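Local coordinates for pectinesterase inhibitor (Actinidia chinensis, PDB 1XG2), which inhibits pectin methylesterase, the enzyme with which it is complexed here, and may take part in regulating fruit ripening, at residues F40-A45 / D84-A89; A80-S85 / S106-G111; K90-L93 / N99-N102. All blocks are in the same frame, centred on the assembly; numbering follows the deposited sequence.

Contact 1. Residues F40-A45 / D84-A89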
loop_
_atom_site.group_PDB
_atom_site.type_symbol
_atom_site.label_atom_id
_atom_site.label_comp_id
_atom_site.label_asym_id
_atom_site.label_seq_id
_atom_site.Cartn_x
_atom_site.Cartn_y
_atom_site.Cartn_z
ATOM N N PHE B 40 17.300 2.843 19.799
ATOM C CA PHE B 40 18.538 3.366 19.244
ATOM C C PHE B 40 18.486 3.267 17.726
ATOM O O PHE B 40 18.848 4.209 17.010
ATOM C CB PHE B 40 19.733 2.575 19.791
ATOM C CG PHE B 40 21.050 3.081 19.320
ATOM C CD1 PHE B 40 21.629 4.190 19.918
ATOM C CD2 PHE B 40 21.704 2.469 18.264
ATOM C CE1 PHE B 40 22.854 4.682 19.476
ATOM C CE2 PHE B 40 22.928 2.966 17.810
ATOM C CZ PHE B 40 23.505 4.066 18.428
ATOM N N SER B 41 18.009 2.121 17.261
ATOM C CA SER B 41 17.967 1.833 15.837
ATOM C C SER B 41 16.929 2.703 15.136
ATOM O O SER B 41 17.130 3.188 14.031
ATOM C CB SER B 41 17.615 0.356 15.660
ATOM O OG SER B 41 18.899 -0.421 15.987
ATOM N N ILE B 42 15.808 3.025 15.784
ATOM C CA ILE B 42 14.845 3.953 15.181
ATOM C C ILE B 42 15.492 5.334 15.062
ATOM O O ILE B 42 15.367 5.980 14.041
ATOM C CB ILE B 42 13.518 4.035 15.994
ATOM C CG1 ILE B 42 12.786 2.699 16.000
ATOM C CG2 ILE B 42 12.585 5.104 15.412
ATOM C CD1 ILE B 42 11.722 2.607 17.103
ATOM N N ASP B 43 16.189 5.765 16.101
ATOM C CA ASP B 43 16.845 7.074 16.107
ATOM C C ASP B 43 17.820 7.198 14.944
ATOM O O ASP B 43 17.841 8.216 14.263
ATOM C CB ASP B 43 17.602 7.310 17.414
ATOM C CG ASP B 43 16.686 7.598 18.595
ATOM O OD1 ASP B 43 15.434 7.693 18.433
ATOM O OD2 ASP B 43 17.155 7.722 19.746
ATOM N N ILE B 44 18.600 6.143 14.713
ATOM C CA ILE B 44 19.559 6.100 13.619
ATOM C C ILE B 44 18.861 6.190 12.270
ATOM O O ILE B 44 19.292 6.942 11.394
ATOM C CB ILE B 44 20.392 4.788 13.685
ATOM C CG1 ILE B 44 21.315 4.789 14.911
ATOM C CG2 ILE B 44 21.207 4.609 12.433
ATOM C CD1 ILE B 44 22.508 5.683 14.790
ATOM N N ALA B 45 17.788 5.412 12.102
ATOM C CA ALA B 45 17.051 5.413 10.857
ATOM C C ALA B 45 16.398 6.766 10.582
ATOM O O ALA B 45 16.466 7.260 9.461
ATOM C CB ALA B 45 16.015 4.314 10.850
ATOM N N ASP B 84 7.900 10.806 9.548
ATOM C CA ASP B 84 6.715 10.792 10.394
ATOM C C ASP B 84 6.457 9.399 10.978
ATOM O O ASP B 84 6.143 9.256 12.163
ATOM C CB ASP B 84 5.481 11.252 9.591
ATOM C CG ASP B 84 5.337 12.756 9.531
ATOM O OD1 ASP B 84 6.062 13.475 10.272
ATOM O OD2 ASP B 84 4.516 13.294 8.747
ATOM N N SER B 85 6.599 8.377 10.146
ATOM C CA SER B 85 6.323 7.013 10.553
ATOM C C SER B 85 7.343 6.512 11.561
ATOM O O SER B 85 6.987 5.802 12.496
ATOM C CB SER B 85 6.240 6.065 9.345
ATOM O OG SER B 85 5.029 6.281 8.631
ATOM N N LEU B 86 8.608 6.888 11.387
ATOM C CA LEU B 86 9.631 6.492 12.342
ATOM C C LEU B 86 9.431 7.204 13.688
ATOM O O LEU B 86 9.677 6.625 14.751
ATOM C CB LEU B 86 11.021 6.758 11.779
ATOM C CG LEU B 86 11.456 5.803 10.657
ATOM C CD1 LEU B 86 12.708 6.286 9.982
ATOM C CD2 LEU B 86 11.642 4.364 11.141
ATOM N N GLY B 87 8.970 8.451 13.646
ATOM C CA GLY B 87 8.622 9.179 14.858
ATOM C C GLY B 87 7.586 8.438 15.675
ATOM O O GLY B 87 7.723 8.326 16.893
ATOM N N GLN B 88 6.562 7.911 15.001
ATOM C CA GLN B 88 5.498 7.172 15.658
ATOM C C GLN B 88 5.958 5.797 16.107
ATOM O O GLN B 88 5.482 5.282 17.104
ATOM C CB GLN B 88 4.297 7.019 14.724
ATOM C CG GLN B 88 3.543 8.324 14.528
ATOM C CD GLN B 88 2.051 8.121 14.510
ATOM O OE1 GLN B 88 1.405 8.407 13.500
ATOM N NE2 GLN B 88 1.488 7.619 15.630
ATOM N N ALA B 89 6.893 5.215 15.360
ATOM C CA ALA B 89 7.497 3.939 15.728
ATOM C C ALA B 89 8.073 3.976 17.143
ATOM O O ALA B 89 7.947 3.011 17.885
ATOM C CB ALA B 89 8.588 3.555 14.722
#

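Contact 2. Residues A80-S85 / S106-G111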
loop_
_atom_site.group_PDB
_atom_site.type_symbol
_atom_site.label_atom_id
_atom_site.label_comp_id
_atom_site.label_asym_id
_atom_site.label_seq_id
_atom_site.Cartn_x
_atom_site.Cartn_y
_atom_site.Cartn_z
ATOM N N ALA B 80 9.308 12.413 3.769
ATOM C CA ALA B 80 8.569 13.144 4.781
ATOM C C ALA B 80 7.667 12.175 5.540
ATOM O O ALA B 80 7.606 12.211 6.764
ATOM C CB ALA B 80 7.762 14.293 4.152
ATOM N N ASP B 81 7.007 11.288 4.808
ATOM C CA ASP B 81 6.153 10.274 5.410
ATOM C C ASP B 81 6.986 9.282 6.234
ATOM O O ASP B 81 6.590 8.916 7.340
ATOM C CB ASP B 81 5.344 9.543 4.330
ATOM C CG ASP B 81 4.246 10.418 3.723
ATOM O OD1 ASP B 81 3.898 11.455 4.337
ATOM O OD2 ASP B 81 3.683 10.151 2.631
ATOM N N ALA B 82 8.140 8.867 5.704
ATOM C CA ALA B 82 9.043 7.964 6.426
ATOM C C ALA B 82 9.489 8.551 7.763
ATOM O O ALA B 82 9.528 7.841 8.779
ATOM C CB ALA B 82 10.251 7.620 5.573
ATOM N N ILE B 83 9.820 9.847 7.769
ATOM C CA ILE B 83 10.241 10.526 8.998
ATOM C C ILE B 83 9.105 10.506 10.019
ATOM O O ILE B 83 9.315 10.187 11.192
ATOM C CB ILE B 83 10.703 11.980 8.701
ATOM C CG1 ILE B 83 12.048 11.941 7.963
ATOM C CG2 ILE B 83 10.770 12.813 9.999
ATOM C CD1 ILE B 83 12.380 13.204 7.172
ATOM N N ASP B 84 7.900 10.806 9.548
ATOM C CA ASP B 84 6.715 10.792 10.394
ATOM C C ASP B 84 6.457 9.399 10.978
ATOM O O ASP B 84 6.143 9.256 12.163
ATOM C CB ASP B 84 5.481 11.252 9.591
ATOM C CG ASP B 84 5.337 12.756 9.531
ATOM O OD1 ASP B 84 6.062 13.475 10.272
ATOM O OD2 ASP B 84 4.516 13.294 8.747
ATOM N N SER B 85 6.599 8.377 10.146
ATOM C CA SER B 85 6.323 7.013 10.553
ATOM C C SER B 85 7.343 6.512 11.561
ATOM O O SER B 85 6.987 5.802 12.496
ATOM C CB SER B 85 6.240 6.065 9.345
ATOM O OG SER B 85 5.029 6.281 8.631
ATOM N N SER B 106 8.015 -0.718 8.337
ATOM C CA SER B 106 7.840 -1.206 6.975
ATOM C C SER B 106 7.480 -0.065 6.031
ATOM O O SER B 106 7.982 -0.003 4.903
ATOM C CB SER B 106 6.756 -2.291 6.900
ATOM O OG SER B 106 7.168 -3.485 7.523
ATOM N N ALA B 107 6.632 0.855 6.500
ATOM C CA ALA B 107 6.227 2.003 5.693
ATOM C C ALA B 107 7.406 2.940 5.444
ATOM O O ALA B 107 7.577 3.456 4.332
ATOM C CB ALA B 107 5.070 2.776 6.363
ATOM N N ALA B 108 8.224 3.147 6.467
ATOM C CA ALA B 108 9.412 3.991 6.357
ATOM C C ALA B 108 10.389 3.415 5.338
ATOM O O ALA B 108 10.838 4.117 4.447
ATOM C CB ALA B 108 10.096 4.122 7.705
ATOM N N PHE B 109 10.699 2.134 5.487
ATOM C CA PHE B 109 11.497 1.382 4.515
ATOM C C PHE B 109 11.030 1.647 3.097
ATOM O O PHE B 109 11.827 1.886 2.204
ATOM C CB PHE B 109 11.389 -0.119 4.850
ATOM C CG PHE B 109 12.167 -1.022 3.940
ATOM C CD1 PHE B 109 13.298 -1.668 4.399
ATOM C CD2 PHE B 109 11.756 -1.252 2.636
ATOM C CE1 PHE B 109 14.024 -2.508 3.562
ATOM C CE2 PHE B 109 12.469 -2.095 1.798
ATOM C CZ PHE B 109 13.604 -2.722 2.265
ATOM N N ASP B 110 9.722 1.586 2.893
ATOM C CA ASP B 110 9.123 1.735 1.571
ATOM C C ASP B 110 9.130 3.165 1.027
ATOM O O ASP B 110 8.884 3.373 -0.157
ATOM C CB ASP B 110 7.678 1.241 1.603
ATOM C CG ASP B 110 7.573 -0.272 1.615
ATOM O OD1 ASP B 110 8.583 -0.979 1.361
ATOM O OD2 ASP B 110 6.489 -0.841 1.832
ATOM N N GLY B 111 9.339 4.156 1.876
ATOM C CA GLY B 111 9.573 5.507 1.391
ATOM C C GLY B 111 10.811 5.562 0.503
ATOM O O GLY B 111 10.797 6.154 -0.581
#

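Contact 3. Residues K90-L93 / N99-N102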
loop_
_atom_site.group_PDB
_atom_site.type_symbol
_atom_site.label_atom_id
_atom_site.label_comp_id
_atom_site.label_asym_id
_atom_site.label_seq_id
_atom_site.Cartn_x
_atom_site.Cartn_y
_atom_site.Cartn_z
ATOM N N LYS B 90 8.693 5.084 17.533
ATOM C CA LYS B 90 9.232 5.186 18.897
ATOM C C LYS B 90 8.144 4.990 19.966
ATOM O O LYS B 90 8.346 4.292 20.960
ATOM C CB LYS B 90 9.913 6.536 19.126
ATOM C CG LYS B 90 11.161 6.773 18.269
ATOM C CD LYS B 90 11.965 8.001 18.726
ATOM C CE LYS B 90 12.670 7.814 20.109
ATOM N NZ LYS B 90 13.680 6.696 20.218
ATOM N N GLN B 91 7.000 5.631 19.767
ATOM C CA GLN B 91 5.909 5.567 20.745
ATOM C C GLN B 91 5.319 4.165 20.805
ATOM O O GLN B 91 4.966 3.674 21.867
ATOM C CB GLN B 91 4.801 6.566 20.393
ATOM C CG GLN B 91 5.194 8.044 20.423
ATOM C CD GLN B 91 4.058 8.963 19.910
ATOM O OE1 GLN B 91 3.499 9.760 20.676
ATOM N NE2 GLN B 91 3.716 8.843 18.620
ATOM N N PHE B 92 5.203 3.520 19.647
ATOM C CA PHE B 92 4.679 2.162 19.585
ATOM C C PHE B 92 5.607 1.186 20.322
ATOM O O PHE B 92 5.148 0.293 21.045
ATOM C CB PHE B 92 4.494 1.716 18.119
ATOM C CG PHE B 92 3.329 2.360 17.409
ATOM C CD1 PHE B 92 3.517 2.998 16.183
ATOM C CD2 PHE B 92 2.046 2.308 17.940
ATOM C CE1 PHE B 92 2.455 3.589 15.516
ATOM C CE2 PHE B 92 0.970 2.886 17.262
ATOM C CZ PHE B 92 1.178 3.526 16.055
ATOM N N LEU B 93 6.914 1.357 20.155
ATOM C CA LEU B 93 7.873 0.494 20.841
ATOM C C LEU B 93 7.747 0.672 22.372
ATOM O O LEU B 93 7.709 -0.310 23.108
ATOM C CB LEU B 93 9.301 0.769 20.346
ATOM C CG LEU B 93 10.464 -0.008 20.970
ATOM C CD1 LEU B 93 10.214 -1.499 21.000
ATOM C CD2 LEU B 93 11.764 0.303 20.214
ATOM N N ASN B 99 3.339 -4.919 16.782
ATOM C CA ASN B 99 2.680 -5.064 15.480
ATOM C C ASN B 99 2.668 -3.715 14.773
ATOM O O ASN B 99 3.059 -3.629 13.616
ATOM C CB ASN B 99 1.283 -5.650 15.621
ATOM C CG ASN B 99 1.304 -7.117 15.989
ATOM O OD1 ASN B 99 2.150 -7.870 15.511
ATOM N ND2 ASN B 99 0.356 -7.542 16.847
ATOM N N SER B 100 2.304 -2.646 15.486
ATOM C CA SER B 100 2.321 -1.318 14.889
ATOM C C SER B 100 3.743 -0.886 14.576
ATOM O O SER B 100 3.984 -0.249 13.565
ATOM C CB SER B 100 1.636 -0.281 15.780
ATOM O OG SER B 100 0.256 -0.573 15.908
ATOM N N LEU B 101 4.687 -1.246 15.437
ATOM C CA LEU B 101 6.084 -0.905 15.192
ATOM C C LEU B 101 6.530 -1.484 13.857
ATOM O O LEU B 101 7.135 -0.779 13.059
ATOM C CB LEU B 101 6.970 -1.428 16.317
ATOM C CG LEU B 101 8.477 -1.439 16.070
ATOM C CD1 LEU B 101 8.980 -0.022 15.939
ATOM C CD2 LEU B 101 9.164 -2.142 17.223
ATOM N N ASN B 102 6.213 -2.750 13.603
ATOM C CA ASN B 102 6.617 -3.370 12.335
ATOM C C ASN B 102 6.006 -2.624 11.138
ATOM O O ASN B 102 6.714 -2.195 10.237
ATOM C CB ASN B 102 6.254 -4.855 12.302
ATOM C CG ASN B 102 6.806 -5.546 11.091
ATOM O OD1 ASN B 102 6.424 -5.258 9.938
ATOM N ND2 ASN B 102 7.699 -6.475 11.331
#

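Contact 1. Residues F40-A45 / D84-A89
Helix 34-60 and helix 66-95 run nearly antiparallel where Ile42 meets Leu86: the N-to-C directions of the two short segments lie 164° apart, their axes come within 9.6 Å, and the CA atoms of these two residues are 6.5 Å from each other. Ile42 divides its branches between two successive turns of segment 84-89. Its CG2, placed opposite the backbone N across the CA–CB bond while CG1 lies beside that N (chi1 -64°), presses on the main chain and stands 3.3 Å from Leu86 O. The longer arm carries CD1 on to Ala89, where it packs 4.0 Å from Ala89 CB and touches the carbonyl of the same residue. Leu86 answers in the other direction: its CD1 reaches helix 34-60 one turn further along, 3.9 Å from Ala45 CB and 3.8 Å from Ala45 C. The two long tips thus both end on alanines, CD1 of Ile42 on Ala89 and CD1 of Leu86 on Ala45. Val143 of helix 127-149 and Leu101 of helix 98-118 also touch Ile42, so the same side chain meets all three partner helices of the four-helix bundle. No hydrogen bond or salt bridge crosses between the two segments, which implies cohesion by close packing and burial, with methyls set against backbone carbonyls as well as against other methyls.

Contact 2. Residues A80-S85 / S106-G111
Ser85 on helix 66-95 faces Ala107 on helix 98-118 at the margin of a very close approach between the two helices. Its CB lies about equally far, 4.6 Å, from Ala107 CB and Ala108 CB, too far for close packing on either methyl. From there OG, lying beside the backbone N and opposite the carbonyl carbon (chi1 -73°), swings back to its own preceding turn, 3.3 Å from Asp81 O, while keeping a van der Waals contact of 4.2 Å with Ala107 CB. The hydroxyl also forms a weak hydrogen bond with Gln139 NE2 of the pectinesterase chain, so it marks where the helix pair gives way to the enzyme.

One turn before Ser85, Ala82 meets Ala108, the residue after Ala107, and the backbones come together: their CA atoms are only 4.0 Å apart. Ala82 CB rests against the main chain of the other helix, 3.7 Å from Ala108 O, and Ala108 CB returns the contact at 3.9 Å from Ala82 O. With a single methyl on each residue, backbone meets backbone almost directly. Gly111, a turn further on, adds no side chain, and its CA lies 4.7 Å from Ala82 CB.

On the enzyme side, Asp110 hydrogen-bonds Asn158 and Gln191 of the pectinesterase chain, so this helix pair carries part of the inhibitory interface. The small residues let two adjacent helices of the four-helix bundle come close. Around them, Ala108 also touches Cys140 of helix 127-149, and Ile83 packs on Ala49 of helix 34-60.

Contact 3. Residues K90-L93 / N99-N102
Phe92 lays one face of its ring against Ser100, whose CB stands over the middle of the aromatic system. The CB lies 3.4 Å from the ring centroid, in a direction 13° off the ring normal, which makes this a CH-pi contact directed at the face. All six ring carbons are within 4.0 Å of that one carbon, so the methylene is centred rather than slipped toward an edge. Phe92 CG lies beside the backbone N and opposite the carbonyl carbon (chi1 -73°), which directs the ring toward helix 98-118, and the rotation about CB–CG (chi2 127°) turns its face to Ser100. Ser100 OG stands to one side, 3.8 Å from Phe92 CE2, and directs its polar bonds elsewhere: it is hydrogen-bonded to Asp97 OD2, in the turn between the helices, and to Arg140 NH2 of the pectinesterase chain. The serine therefore gives its carbon to the aromatic ring and its oxygen to polar partners.

Toward the inside of the bundle the contact becomes aliphatic. Phe92 CB faces Leu101 CB at 4.4 Å, and the next residue, Leu93, lies side by side with Leu101, the two side chains pointing the same way. Their methyls meet at Leu93 CD1 and Leu101 CD2, 4.0 Å apart. The Phe92 ring also meets that of Tyr104, one turn on from Ser100.

Helix 66-95 and helix 98-118 form a helical hairpin here, close to its tight turn. Leu93 and Leu101 both lean on Ile42 of helix 34-60, and Leu101 reaches Val143 and Ser147 of helix 127-149 as well.

All three contacts draw on helix 66-95, and contacts 1 and 2 share Asp84 and Ser85. Contact 1 opens first along the chain, on helix 34-60; contacts 2 and 3 join helix 66-95 to helix 98-118, with contact 3, near the hairpin turn, falling within the span of contact 2. The centre of contact 1 is about 9 Å from each of the other two, which lie about 13 Å apart. Leu86 CG packs 3.7 Å from Ala108 CB between contacts 1 and 2, and Asp43 OD1 forms a 2.7 Å salt bridge with Lys90 NZ between contacts 1 and 3. One helix of the inhibitor's bundle is thereby tied to two neighbours along its length.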